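Local coordinates for protein chitinase (Chromobacterium violaceum, PDB 4TXG) that probably binds chitin and hydrolyses its glycosidic bonds as a glycosyl hydrolase of family 18, at residues I250-W255 with G272-M277; D312-T317 with N393-D398; A369-G374 with H446-G451; L439-A444 with V457-P462. All coordinates share one frame; numbering follows the deposited sequence.

How the interactions relate
All four interactions lie in the family 18 region, and all reach one curled sheet, whose eight parallel strands form a TIM barrel. They follow the barrel round from strand 247-253 to strand 457-462. Interaction 1 closes along the chain before interaction 2 opens, and their centres are about 12 Å apart. The segments of interactions 2 and 3 alternate along the chain, as do those of interactions 3 and 4. Strands 365-371 and 391-395 pair between interactions 2 and 3. Strands 391-395 and 457-462 pair between 2 and 4. Interaction 2 holds the acidic strand-end site, while 3 and 4 pack helix 441-448 against the outside of the barrel.

Interaction 1 of 4, residues I250-W255 with G272-M277; sequences ISVGGW and GGFYSM
The carbonyl oxygen of Val252 has two neighbours from different parts of the barrel. Its bonding partner is the backbone N of Asp312 on the adjacent parallel strand. Its apolar neighbour is the ring of Phe274, whose CE2 lies 3.4 Å from Val252 O. The strand carrying Val252 is 247-253 of the TIM barrel. Its last residues, Ser251 to Gly254, fit the SxGG motif of family 18 chitinases. Phe274 comes from the short helix 273-278, which follows in the loop region beyond that strand.

Phe274 meets the strand with its ring edge. Val252 C and the CA of Gly253 both lie in the ring plane, with Gly253 CA 3.8 Å from Phe274 CE2. Gly253 has no side chain, and the ring edge comes straight up to the backbone there. The Val252 side chain crosses the phenyl group at about a right angle. Its CG1 stands anti to the backbone N (chi1 -172°) and therefore beside its own carbonyl carbon. One ring corner thus meets both the methyl group and the carbonyl.

The ring is also held from outside the two segments. Phe313 stacks on Phe274, and Ile311 of strand 308-312 touches it. On the same strand Asp310 OD2 is hydrogen-bonded to Ser251 OG. The helix that carries the ring has a first-turn bond from Met277 N to Gly273 O. The closest approach of the two side chains is 3.7 Å, from Val252 CG1 to Phe274 CZ.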
loop_
_atom_site.group_PDB
_atom_site.type_symbol
_atom_site.label_atom_id
_atom_site.label_comp_id
_atom_site.label_asym_id
_atom_site.label_seq_id
_atom_site.Cartn_x
_atom_site.Cartn_y
_atom_site.Cartn_z
ATOM N N ILE A 250 2.898 0.483 14.370
ATOM C CA ILE A 250 2.612 1.913 14.396
ATOM C C ILE A 250 2.743 2.480 12.975
ATOM O O ILE A 250 3.797 2.365 12.336
ATOM C CB ILE A 250 3.537 2.650 15.414
ATOM C CG1 ILE A 250 3.229 4.154 15.441
ATOM C CG2 ILE A 250 5.036 2.366 15.151
ATOM C CD1 ILE A 250 1.786 4.482 15.892
ATOM N N SER A 251 1.653 3.048 12.457
ATOM C CA SER A 251 1.703 3.658 11.130
ATOM C C SER A 251 2.102 5.121 11.242
ATOM O O SER A 251 1.591 5.852 12.088
ATOM C CB SER A 251 0.367 3.537 10.404
ATOM O OG SER A 251 -0.003 2.186 10.272
ATOM N N VAL A 252 3.014 5.539 10.373
ATOM C CA VAL A 252 3.570 6.882 10.443
ATOM C C VAL A 252 3.278 7.627 9.143
ATOM O O VAL A 252 3.621 7.148 8.066
ATOM C CB VAL A 252 5.094 6.849 10.680
ATOM C CG1 VAL A 252 5.628 8.268 10.959
ATOM C CG2 VAL A 252 5.440 5.890 11.817
ATOM N N GLY A 253 2.629 8.785 9.246
ATOM C CA GLY A 253 2.351 9.598 8.070
ATOM C C GLY A 253 0.874 9.696 7.720
ATOM O O GLY A 253 0.073 10.244 8.481
ATOM N N GLY A 254 0.513 9.165 6.559
ATOM C CA GLY A 254 -0.829 9.335 6.035
ATOM C C GLY A 254 -0.920 10.607 5.219
ATOM O O GLY A 254 0.056 11.343 5.107
ATOM N N TRP A 255 -2.099 10.885 4.669
ATOM C CA TRP A 255 -2.263 12.013 3.755
ATOM C C TRP A 255 -2.036 13.353 4.458
ATOM O O TRP A 255 -1.345 14.224 3.933
ATOM C CB TRP A 255 -3.652 11.973 3.108
ATOM C CG TRP A 255 -3.886 13.008 2.012
ATOM C CD1 TRP A 255 -4.828 14.002 2.015
ATOM C CD2 TRP A 255 -3.182 13.133 0.765
ATOM N NE1 TRP A 255 -4.750 14.735 0.858
ATOM C CE2 TRP A 255 -3.752 14.225 0.072
ATOM C CE3 TRP A 255 -2.125 12.436 0.171
ATOM C CZ2 TRP A 255 -3.305 14.626 -1.189
ATOM C CZ3 TRP A 255 -1.677 12.841 -1.083
ATOM C CH2 TRP A 255 -2.266 13.931 -1.744
ATOM N N GLY A 272 7.267 19.864 7.258
ATOM C CA GLY A 272 7.957 19.144 6.196
ATOM C C GLY A 272 7.883 17.633 6.367
ATOM O O GLY A 272 8.001 16.889 5.394
ATOM N N GLY A 273 7.689 17.182 7.605
ATOM C CA GLY A 273 7.537 15.760 7.900
ATOM C C GLY A 273 8.559 14.856 7.234
ATOM O O GLY A 273 9.762 15.081 7.336
ATOM N N PHE A 274 8.073 13.826 6.550
ATOM C CA PHE A 274 8.939 12.894 5.829
ATOM C C PHE A 274 9.826 13.577 4.784
ATOM O O PHE A 274 10.941 13.137 4.537
ATOM C CB PHE A 274 8.088 11.822 5.130
ATOM C CG PHE A 274 7.729 10.649 6.002
ATOM C CD1 PHE A 274 8.683 9.703 6.338
ATOM C CD2 PHE A 274 6.430 10.469 6.445
ATOM C CE1 PHE A 274 8.354 8.609 7.127
ATOM C CE2 PHE A 274 6.096 9.373 7.235
ATOM C CZ PHE A 274 7.054 8.448 7.572
ATOM N N TYR A 275 9.323 14.621 4.136
ATOM C CA TYR A 275 10.098 15.247 3.066
ATOM C C TYR A 275 11.393 15.852 3.605
ATOM O O TYR A 275 12.476 15.634 3.047
ATOM C CB TYR A 275 9.279 16.322 2.360
ATOM C CG TYR A 275 8.060 15.787 1.646
ATOM C CD1 TYR A 275 8.184 15.069 0.465
ATOM C CD2 TYR A 275 6.782 16.012 2.152
ATOM C CE1 TYR A 275 7.073 14.576 -0.199
ATOM C CE2 TYR A 275 5.662 15.537 1.496
ATOM C CZ TYR A 275 5.813 14.818 0.321
ATOM O OH TYR A 275 4.708 14.344 -0.342
ATOM N N SER A 276 11.282 16.598 4.698
ATOM C CA SER A 276 12.447 17.285 5.242
ATOM C C SER A 276 13.298 16.318 6.066
ATOM O O SER A 276 14.507 16.500 6.184
ATOM C CB SER A 276 12.012 18.503 6.073
ATOM O OG SER A 276 10.981 18.161 6.979
ATOM N N MET A 277 12.670 15.275 6.606
ATOM C CA MET A 277 13.402 14.291 7.400
ATOM C C MET A 277 14.299 13.429 6.512
ATOM O O MET A 277 15.390 13.043 6.935
ATOM C CB MET A 277 12.439 13.401 8.211
ATOM C CG MET A 277 13.135 12.335 9.090
ATOM S SD MET A 277 13.326 10.717 8.271
ATOM C CE MET A 277 11.656 10.130 8.417
#

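Interaction 2 of 4, residues D312-T317 with N393-D398. With CS (cesium ion), chain D; CS (cesium ion), chain M.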
loop_
_atom_site.group_PDB
_atom_site.type_symbol
_atom_site.label_atom_id
_atom_site.label_comp_id
_atom_site.label_asym_id
_atom_site.label_seq_id
_atom_site.Cartn_x
_atom_site.Cartn_y
_atom_site.Cartn_z
ATOM N N ASP A 312 3.941 5.152 6.106
ATOM C CA ASP A 312 2.887 5.616 5.211
ATOM C C ASP A 312 3.248 7.008 4.678
ATOM O O ASP A 312 2.579 8.004 4.956
ATOM C CB ASP A 312 1.547 5.628 5.941
ATOM C CG ASP A 312 0.374 5.866 5.009
ATOM O OD1 ASP A 312 0.587 6.079 3.788
ATOM O OD2 ASP A 312 -0.771 5.846 5.502
ATOM N N PHE A 313 4.341 7.043 3.929
ATOM C CA PHE A 313 4.895 8.258 3.337
ATOM C C PHE A 313 4.151 8.542 2.031
ATOM O O PHE A 313 4.325 7.819 1.047
ATOM C CB PHE A 313 6.411 8.029 3.144
ATOM C CG PHE A 313 7.212 9.196 2.587
ATOM C CD1 PHE A 313 6.625 10.325 2.019
ATOM C CD2 PHE A 313 8.601 9.119 2.614
ATOM C CE1 PHE A 313 7.413 11.359 1.497
ATOM C CE2 PHE A 313 9.397 10.152 2.111
ATOM C CZ PHE A 313 8.798 11.268 1.543
ATOM N N GLU A 314 3.301 9.573 2.027
ATOM C CA GLU A 314 2.501 9.891 0.846
ATOM C C GLU A 314 2.904 11.246 0.249
ATOM O O GLU A 314 2.343 12.269 0.647
ATOM C CB GLU A 314 0.996 9.890 1.196
ATOM C CG GLU A 314 0.526 8.566 1.858
ATOM C CD GLU A 314 -0.990 8.443 2.073
ATOM O OE1 GLU A 314 -1.766 9.323 1.650
ATOM O OE2 GLU A 314 -1.412 7.437 2.679
ATOM N N TYR A 315 3.844 11.285 -0.706
ATOM C CA TYR A 315 4.495 10.122 -1.337
ATOM C C TYR A 315 5.916 10.481 -1.725
ATOM O O TYR A 315 6.169 11.629 -2.090
ATOM C CB TYR A 315 3.780 9.694 -2.622
ATOM C CG TYR A 315 2.363 9.269 -2.420
ATOM C CD1 TYR A 315 2.067 7.971 -2.047
ATOM C CD2 TYR A 315 1.323 10.173 -2.590
ATOM C CE1 TYR A 315 0.768 7.577 -1.857
ATOM C CE2 TYR A 315 0.023 9.790 -2.390
ATOM C CZ TYR A 315 -0.248 8.491 -2.025
ATOM O OH TYR A 315 -1.552 8.104 -1.834
ATOM N N PRO A 316 6.826 9.496 -1.713
ATOM C CA PRO A 316 8.200 9.740 -2.161
ATOM C C PRO A 316 8.317 9.611 -3.679
ATOM O O PRO A 316 9.059 8.765 -4.188
ATOM C CB PRO A 316 8.993 8.640 -1.449
ATOM C CG PRO A 316 8.018 7.474 -1.428
ATOM C CD PRO A 316 6.652 8.120 -1.200
ATOM N N THR A 317 7.573 10.436 -4.405
ATOM C CA THR A 317 7.576 10.326 -5.851
ATOM C C THR A 317 8.094 11.603 -6.501
ATOM O O THR A 317 7.936 12.703 -5.958
ATOM C CB THR A 317 6.166 10.002 -6.387
ATOM O OG1 THR A 317 6.211 9.823 -7.807
ATOM C CG2 THR A 317 5.171 11.107 -6.042
ATOM N N ASN A 393 1.496 -2.986 2.163
ATOM C CA ASN A 393 0.046 -2.871 2.160
ATOM C C ASN A 393 -0.319 -1.951 1.021
ATOM O O ASN A 393 -0.105 -0.738 1.110
ATOM C CB ASN A 393 -0.457 -2.314 3.491
ATOM C CG ASN A 393 -0.106 -3.213 4.657
ATOM O OD1 ASN A 393 -0.283 -4.426 4.577
ATOM N ND2 ASN A 393 0.429 -2.634 5.719
ATOM N N VAL A 394 -0.839 -2.519 -0.061
ATOM C CA VAL A 394 -1.055 -1.729 -1.267
ATOM C C VAL A 394 -2.366 -0.962 -1.141
ATOM O O VAL A 394 -3.410 -1.559 -0.875
ATOM C CB VAL A 394 -1.086 -2.610 -2.535
ATOM C CG1 VAL A 394 -1.349 -1.730 -3.764
ATOM C CG2 VAL A 394 0.230 -3.399 -2.677
ATOM N N MET A 395 -2.314 0.357 -1.317
ATOM C CA MET A 395 -3.496 1.195 -1.139
ATOM C C MET A 395 -4.317 1.194 -2.426
ATOM O O MET A 395 -4.418 2.200 -3.145
ATOM C CB MET A 395 -3.095 2.610 -0.708
ATOM C CG MET A 395 -2.530 2.614 0.716
ATOM S SD MET A 395 -2.032 4.247 1.323
ATOM C CE MET A 395 -0.751 4.619 0.134
ATOM N N SER A 396 -4.874 0.020 -2.708
ATOM C CA SER A 396 -5.719 -0.211 -3.873
ATOM C C SER A 396 -7.148 0.244 -3.585
ATOM O O SER A 396 -8.107 -0.522 -3.671
ATOM C CB SER A 396 -5.674 -1.690 -4.276
ATOM O OG SER A 396 -5.641 -2.540 -3.138
ATOM N N TYR A 397 -7.256 1.511 -3.216
ATOM C CA TYR A 397 -8.529 2.178 -3.029
ATOM C C TYR A 397 -8.252 3.654 -3.261
ATOM O O TYR A 397 -7.102 4.033 -3.502
ATOM C CB TYR A 397 -9.123 1.906 -1.639
ATOM C CG TYR A 397 -8.145 1.988 -0.464
ATOM C CD1 TYR A 397 -7.522 3.186 -0.121
ATOM C CD2 TYR A 397 -7.872 0.870 0.312
ATOM C CE1 TYR A 397 -6.638 3.256 0.957
ATOM C CE2 TYR A 397 -6.999 0.936 1.393
ATOM C CZ TYR A 397 -6.390 2.134 1.708
ATOM O OH TYR A 397 -5.520 2.200 2.777
ATOM N N ASP A 398 -9.291 4.480 -3.183
ATOM C CA ASP A 398 -9.205 5.875 -3.620
ATOM C C ASP A 398 -8.611 5.996 -5.020
ATOM O O ASP A 398 -7.886 6.951 -5.315
ATOM C CB ASP A 398 -8.399 6.712 -2.628
ATOM C CG ASP A 398 -9.183 7.025 -1.372
ATOM O OD1 ASP A 398 -10.401 6.757 -1.349
ATOM O OD2 ASP A 398 -8.588 7.555 -0.413
HETATM CS CS CS D . -4.126 7.121 1.317
HETATM CS CS CS M . -8.157 5.879 2.696
HETATM O O HOH W 1 -3.371 6.201 4.399
HETATM O O HOH W 2 -3.707 9.440 -0.707
HETATM O O HOH W 3 -5.174 4.879 3.703
HETATM O O HOH W 4 -6.370 9.263 2.713
HETATM O O HOH W 5 -6.307 7.061 -0.273
#
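The acidic site at the end of barrel strand 308-312 meets the end of strand 391-395 here. Asp312 and Glu314 match the last two acids of the DxxDxDxE signature of family 18. That signature marks the active site in family 18 chitinases, so the contact is consistent with the active-site end of the barrel. Met395, Tyr397 and Asp398 belong to the Met-x-Tyr-Asp stretch at the end of strand 391-395. The thioether of Met395 makes the direct contact. Its SD is 3.5 Å from Glu314 OE2 and 4.0 Å from Asp312 OD1. Its chain bends at the last torsion (chi3 -62°), and the methyl CE reaches the edge of the Tyr315 ring, 3.9 Å from Tyr315 CE1. Over one face of that ring lies the CB of Glu314. A cis peptide joins Glu314 to Tyr315.

A cesium ion bridges the two segments. It is bound by both carboxylate oxygens of Glu314, with Glu314 OE1 at 3.2 Å. Met395 SD is at a longer 3.6 Å from the same ion. Five waters also bind this ion. One water donates to Asp312 OD2 over 2.8 Å. Another is hydrogen-bonded to Tyr315 OH, and a third to Tyr397 OH. The third water also touches a second cesium ion, which Asp398 OD2 binds together with the hydroxyl of Tyr464. The Glu314 chain is extended beyond CG (chi2 -173°), and this carries its carboxylate out to the metal.

Strand 365-371 runs between the two strands. Its Ala369 touches both Asp312 and Met395, and its Pro371 meets Tyr315.

Interaction 3 of 4, residues A369-G374 with H446-G451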
loop_
_atom_site.group_PDB
_atom_site.type_symbol
_atom_site.label_atom_id
_atom_site.label_comp_id
_atom_site.label_asym_id
_atom_site.label_seq_id
_atom_site.Cartn_x
_atom_site.Cartn_y
_atom_site.Cartn_z
ATOM N N ALA A 369 2.689 1.342 3.635
ATOM C CA ALA A 369 1.492 1.581 2.837
ATOM C C ALA A 369 1.966 2.238 1.551
ATOM O O ALA A 369 2.582 3.317 1.585
ATOM C CB ALA A 369 0.512 2.463 3.583
ATOM N N VAL A 370 1.704 1.578 0.427
ATOM C CA VAL A 370 2.322 1.934 -0.845
ATOM C C VAL A 370 1.234 2.215 -1.884
ATOM O O VAL A 370 0.143 1.646 -1.816
ATOM C CB VAL A 370 3.278 0.811 -1.340
ATOM C CG1 VAL A 370 4.435 0.614 -0.363
ATOM C CG2 VAL A 370 2.528 -0.507 -1.538
ATOM N N PRO A 371 1.515 3.119 -2.834
ATOM C CA PRO A 371 0.448 3.536 -3.748
ATOM C C PRO A 371 0.067 2.461 -4.771
ATOM O O PRO A 371 0.912 1.675 -5.206
ATOM C CB PRO A 371 1.042 4.775 -4.440
ATOM C CG PRO A 371 2.530 4.591 -4.341
ATOM C CD PRO A 371 2.753 3.899 -3.015
ATOM N N ALA A 372 -1.210 2.422 -5.136
ATOM C CA ALA A 372 -1.650 1.561 -6.239
ATOM C C ALA A 372 -1.598 2.309 -7.572
ATOM O O ALA A 372 -1.578 1.694 -8.643
ATOM C CB ALA A 372 -3.076 1.041 -5.986
ATOM N N SER A 373 -1.561 3.638 -7.496
ATOM C CA SER A 373 -1.629 4.510 -8.680
ATOM C C SER A 373 -0.442 4.393 -9.638
ATOM O O SER A 373 0.695 4.662 -9.262
ATOM C CB SER A 373 -1.747 5.971 -8.242
ATOM O OG SER A 373 -1.594 6.830 -9.349
ATOM N N GLY A 374 -0.719 4.030 -10.886
ATOM C CA GLY A 374 0.316 3.975 -11.899
ATOM C C GLY A 374 0.923 5.342 -12.168
ATOM O O GLY A 374 2.076 5.440 -12.591
ATOM N N HIS A 446 0.161 -6.782 -9.579
ATOM C CA HIS A 446 1.139 -7.281 -10.534
ATOM C C HIS A 446 2.345 -6.358 -10.647
ATOM O O HIS A 446 3.465 -6.829 -10.889
ATOM C CB HIS A 446 0.472 -7.510 -11.887
ATOM C CG HIS A 446 -0.273 -8.808 -11.935
ATOM N ND1 HIS A 446 0.373 -10.019 -11.848
ATOM C CD2 HIS A 446 -1.598 -9.079 -11.983
ATOM C CE1 HIS A 446 -0.524 -10.994 -11.878
ATOM N NE2 HIS A 446 -1.723 -10.452 -11.967
ATOM N N TYR A 447 2.138 -5.062 -10.431
ATOM C CA TYR A 447 3.272 -4.147 -10.346
ATOM C C TYR A 447 4.221 -4.587 -9.218
ATOM O O TYR A 447 5.434 -4.711 -9.418
ATOM C CB TYR A 447 2.805 -2.687 -10.113
ATOM C CG TYR A 447 3.952 -1.771 -9.726
ATOM C CD1 TYR A 447 4.352 -1.651 -8.397
ATOM C CD2 TYR A 447 4.667 -1.059 -10.691
ATOM C CE1 TYR A 447 5.418 -0.852 -8.040
ATOM C CE2 TYR A 447 5.734 -0.250 -10.331
ATOM C CZ TYR A 447 6.103 -0.156 -8.999
ATOM O OH TYR A 447 7.171 0.659 -8.612
ATOM N N TYR A 448 3.671 -4.815 -8.032
ATOM C CA TYR A 448 4.525 -5.089 -6.872
ATOM C C TYR A 448 5.214 -6.453 -6.950
ATOM O O TYR A 448 6.257 -6.652 -6.328
ATOM C CB TYR A 448 3.717 -4.932 -5.568
ATOM C CG TYR A 448 3.565 -3.450 -5.269
ATOM C CD1 TYR A 448 4.626 -2.724 -4.749
ATOM C CD2 TYR A 448 2.390 -2.766 -5.570
ATOM C CE1 TYR A 448 4.530 -1.360 -4.521
ATOM C CE2 TYR A 448 2.282 -1.390 -5.341
ATOM C CZ TYR A 448 3.355 -0.699 -4.811
ATOM O OH TYR A 448 3.282 0.668 -4.576
ATOM N N ARG A 449 4.673 -7.378 -7.741
ATOM C CA ARG A 449 5.337 -8.670 -7.915
ATOM C C ARG A 449 6.651 -8.558 -8.683
ATOM O O ARG A 449 7.433 -9.510 -8.721
ATOM C CB ARG A 449 4.416 -9.660 -8.625
ATOM C CG ARG A 449 3.276 -10.142 -7.746
ATOM C CD ARG A 449 3.808 -11.063 -6.633
ATOM N NE ARG A 449 4.127 -12.367 -7.207
ATOM C CZ ARG A 449 5.337 -12.738 -7.573
ATOM N NH1 ARG A 449 6.365 -11.919 -7.387
ATOM N NH2 ARG A 449 5.528 -13.928 -8.111
ATOM N N GLY A 450 6.884 -7.415 -9.316
ATOM C CA GLY A 450 8.148 -7.204 -9.991
ATOM C C GLY A 450 9.306 -7.313 -9.019
ATOM O O GLY A 450 10.374 -7.818 -9.371
ATOM N N GLY A 451 9.094 -6.856 -7.784
ATOM C CA GLY A 451 10.172 -6.809 -6.806
ATOM C C GLY A 451 9.885 -7.541 -5.504
ATOM O O GLY A 451 10.691 -7.478 -4.574
#
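Tyr448 and Pro371 are joined by a short hydrogen bond, from Tyr448 OH to Pro371 O at 2.7 Å. The donor lies in the carbonyl plane on a lone pair, with a C=O...donor angle of 140°. The carbonyl oxygen also lies in the plane of the tyrosine ring, at its edge. The same hydroxyl sits close to apolar groups. Val370 CB is 3.2 Å from Tyr448 OH, and Pro371 CD is 3.6 Å from it. Val370 and Tyr448 approach from opposite directions. Val370 holds CG2 between its backbone N and carbonyl carbon (chi1 -63°), the crowded position. This puts the methyl obliquely onto the phenol, with Val370 CG2 3.4 Å from Tyr448 CZ. The proline side chain crosses the tyrosine at about a right angle.

One face of the Tyr448 ring is covered by its neighbour: Tyr447 CD1 stands 3.5 Å above the plane, over the centre. Leu377 and Val394 also touch Tyr448. Beyond the ring, Gly450 N bonds to Tyr447 O. Tyr447 O and Gly450 O also accept from Ser764 and Ser767 of the C-terminal region. Ser373, at the N-cap of helix 374-377, bonds to the backbone N of Leu376.

This is the strand-to-helix layer of a TIM barrel: an outer helix, 441-448, reaches with a buried tyrosine to strand 365-371.

Interaction 4 of 4, residues L439-A444 with V457-P462; sequences LNTDWA and VNMGVP
The flat group at the contact is the Thr441 peptide, with Thr441 O 3.5 Å from Met459 CE. The other flat groups sit at the helix start. Trp443 N donates to Asn440 OD1 from 39° above the amide's carbonyl plane, over 2.8 Å. This caps the helix. Ala372 O lies off the CZ3 edge of the Trp443 indole, close to the ring plane. Gly374 CA stands to one side of that plane, offset beyond CZ3 and CH2.

Met459 touches the helix with its methyl. The chain bends twice (chi2 -51°, chi3 -62°), which folds CE back beside Thr441. There Thr441 CG2 is 3.7 Å from Met459 CE, and the two side chains slide past each other in opposite directions. Ala444 CB, one turn on, is 4.2 Å from the same methyl. Trp591 and Tyr445 also touch Met459.

Thr441 OG1 shares a hydrogen bond with a water 2.9 Å away; the same water donates to Gly460 O. Thr441 OG1 is hydrogen-bonded to Ala412 O as well, and Gly460 O accepts from Ser396 OG.

Helix 441-448 follows strand 391-395 and leads to its parallel neighbour 457-462. This is a beta-alpha-beta crossover of the TIM barrel.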
loop_
_atom_site.group_PDB
_atom_site.type_symbol
_atom_site.label_atom_id
_atom_site.label_comp_id
_atom_site.label_asym_id
_atom_site.label_seq_id
_atom_site.Cartn_x
_atom_site.Cartn_y
_atom_site.Cartn_z
ATOM N N LEU A 439 -5.824 1.373 -13.586
ATOM C CA LEU A 439 -6.465 1.884 -12.371
ATOM C C LEU A 439 -7.288 0.790 -11.698
ATOM O O LEU A 439 -8.516 0.881 -11.598
ATOM C CB LEU A 439 -7.355 3.101 -12.681
ATOM C CG LEU A 439 -6.622 4.418 -12.950
ATOM C CD1 LEU A 439 -7.606 5.554 -13.187
ATOM C CD2 LEU A 439 -5.688 4.749 -11.786
ATOM N N ASN A 440 -6.610 -0.251 -11.240
ATOM C CA ASN A 440 -7.311 -1.367 -10.625
ATOM C C ASN A 440 -6.376 -2.181 -9.748
ATOM O O ASN A 440 -5.161 -2.134 -9.907
ATOM C CB ASN A 440 -7.957 -2.255 -11.700
ATOM C CG ASN A 440 -6.942 -2.773 -12.713
ATOM O OD1 ASN A 440 -6.322 -3.810 -12.499
ATOM N ND2 ASN A 440 -6.764 -2.045 -13.816
ATOM N N THR A 441 -6.972 -2.908 -8.809
ATOM C CA THR A 441 -6.253 -3.683 -7.805
ATOM C C THR A 441 -5.338 -4.731 -8.430
ATOM O O THR A 441 -4.190 -4.908 -8.004
ATOM C CB THR A 441 -7.270 -4.364 -6.863
ATOM O OG1 THR A 441 -8.081 -3.346 -6.261
ATOM C CG2 THR A 441 -6.573 -5.172 -5.763
ATOM N N ASP A 442 -5.846 -5.400 -9.459
ATOM C CA ASP A 442 -5.107 -6.470 -10.131
ATOM C C ASP A 442 -3.819 -5.918 -10.739
ATOM O O ASP A 442 -2.762 -6.559 -10.638
ATOM C CB ASP A 442 -5.992 -7.127 -11.203
ATOM C CG ASP A 442 -5.306 -8.266 -11.933
ATOM O OD1 ASP A 442 -5.376 -9.426 -11.464
ATOM O OD2 ASP A 442 -4.716 -8.008 -13.005
ATOM N N TRP A 443 -3.890 -4.725 -11.334
ATOM C CA TRP A 443 -2.704 -4.143 -11.975
ATOM C C TRP A 443 -1.663 -3.806 -10.914
ATOM O O TRP A 443 -0.472 -4.108 -11.070
ATOM C CB TRP A 443 -3.051 -2.881 -12.795
ATOM C CG TRP A 443 -1.816 -2.283 -13.433
ATOM C CD1 TRP A 443 -1.308 -2.566 -14.668
ATOM C CD2 TRP A 443 -0.916 -1.340 -12.835
ATOM N NE1 TRP A 443 -0.151 -1.845 -14.884
ATOM C CE2 TRP A 443 0.108 -1.082 -13.772
ATOM C CE3 TRP A 443 -0.889 -0.673 -11.600
ATOM C CZ2 TRP A 443 1.157 -0.196 -13.515
ATOM C CZ3 TRP A 443 0.159 0.203 -11.334
ATOM C CH2 TRP A 443 1.171 0.436 -12.293
ATOM N N ALA A 444 -2.114 -3.184 -9.826
ATOM C CA ALA A 444 -1.211 -2.790 -8.746
ATOM C C ALA A 444 -0.522 -3.998 -8.113
ATOM O O ALA A 444 0.669 -3.955 -7.812
ATOM C CB ALA A 444 -1.971 -1.998 -7.688
ATOM N N VAL A 457 3.094 -9.352 -0.314
ATOM C CA VAL A 457 2.161 -8.333 -0.801
ATOM C C VAL A 457 0.774 -8.529 -0.187
ATOM O O VAL A 457 0.255 -9.644 -0.188
ATOM C CB VAL A 457 2.023 -8.373 -2.343
ATOM C CG1 VAL A 457 1.072 -7.282 -2.829
ATOM C CG2 VAL A 457 3.396 -8.221 -3.015
ATOM N N ASN A 458 0.182 -7.456 0.330
ATOM C CA ASN A 458 -1.217 -7.486 0.772
ATOM C C ASN A 458 -1.990 -6.386 0.064
ATOM O O ASN A 458 -1.496 -5.270 -0.068
ATOM C CB ASN A 458 -1.314 -7.318 2.285
ATOM C CG ASN A 458 -0.331 -8.211 3.018
ATOM O OD1 ASN A 458 -0.561 -9.401 3.194
ATOM N ND2 ASN A 458 0.792 -7.642 3.408
ATOM N N MET A 459 -3.197 -6.694 -0.396
ATOM C CA MET A 459 -3.966 -5.713 -1.153
ATOM C C MET A 459 -5.016 -5.037 -0.279
ATOM O O MET A 459 -5.712 -5.703 0.492
ATOM C CB MET A 459 -4.627 -6.384 -2.360
ATOM C CG MET A 459 -3.622 -7.059 -3.293
ATOM S SD MET A 459 -2.243 -6.017 -3.800
ATOM C CE MET A 459 -3.092 -4.714 -4.692
ATOM N N GLY A 460 -5.135 -3.716 -0.411
ATOM C CA GLY A 460 -6.077 -2.961 0.405
ATOM C C GLY A 460 -7.487 -2.905 -0.164
ATOM O O GLY A 460 -7.678 -2.856 -1.375
ATOM N N VAL A 461 -8.474 -2.895 0.727
ATOM C CA VAL A 461 -9.864 -2.643 0.358
ATOM C C VAL A 461 -10.437 -1.590 1.304
ATOM O O VAL A 461 -9.978 -1.465 2.452
ATOM C CB VAL A 461 -10.733 -3.919 0.440
ATOM C CG1 VAL A 461 -10.224 -4.984 -0.522
ATOM C CG2 VAL A 461 -10.788 -4.450 1.876
ATOM N N PRO A 462 -11.427 -0.816 0.831
ATOM C CA PRO A 462 -12.013 0.237 1.666
ATOM C C PRO A 462 -13.247 -0.222 2.431
ATOM O O PRO A 462 -14.055 -0.966 1.880
ATOM C CB PRO A 462 -12.403 1.301 0.640
ATOM C CG PRO A 462 -12.836 0.477 -0.548
ATOM C CD PRO A 462 -11.909 -0.728 -0.564
HETATM O O HOH W 6 -9.286 -3.520 -3.654
#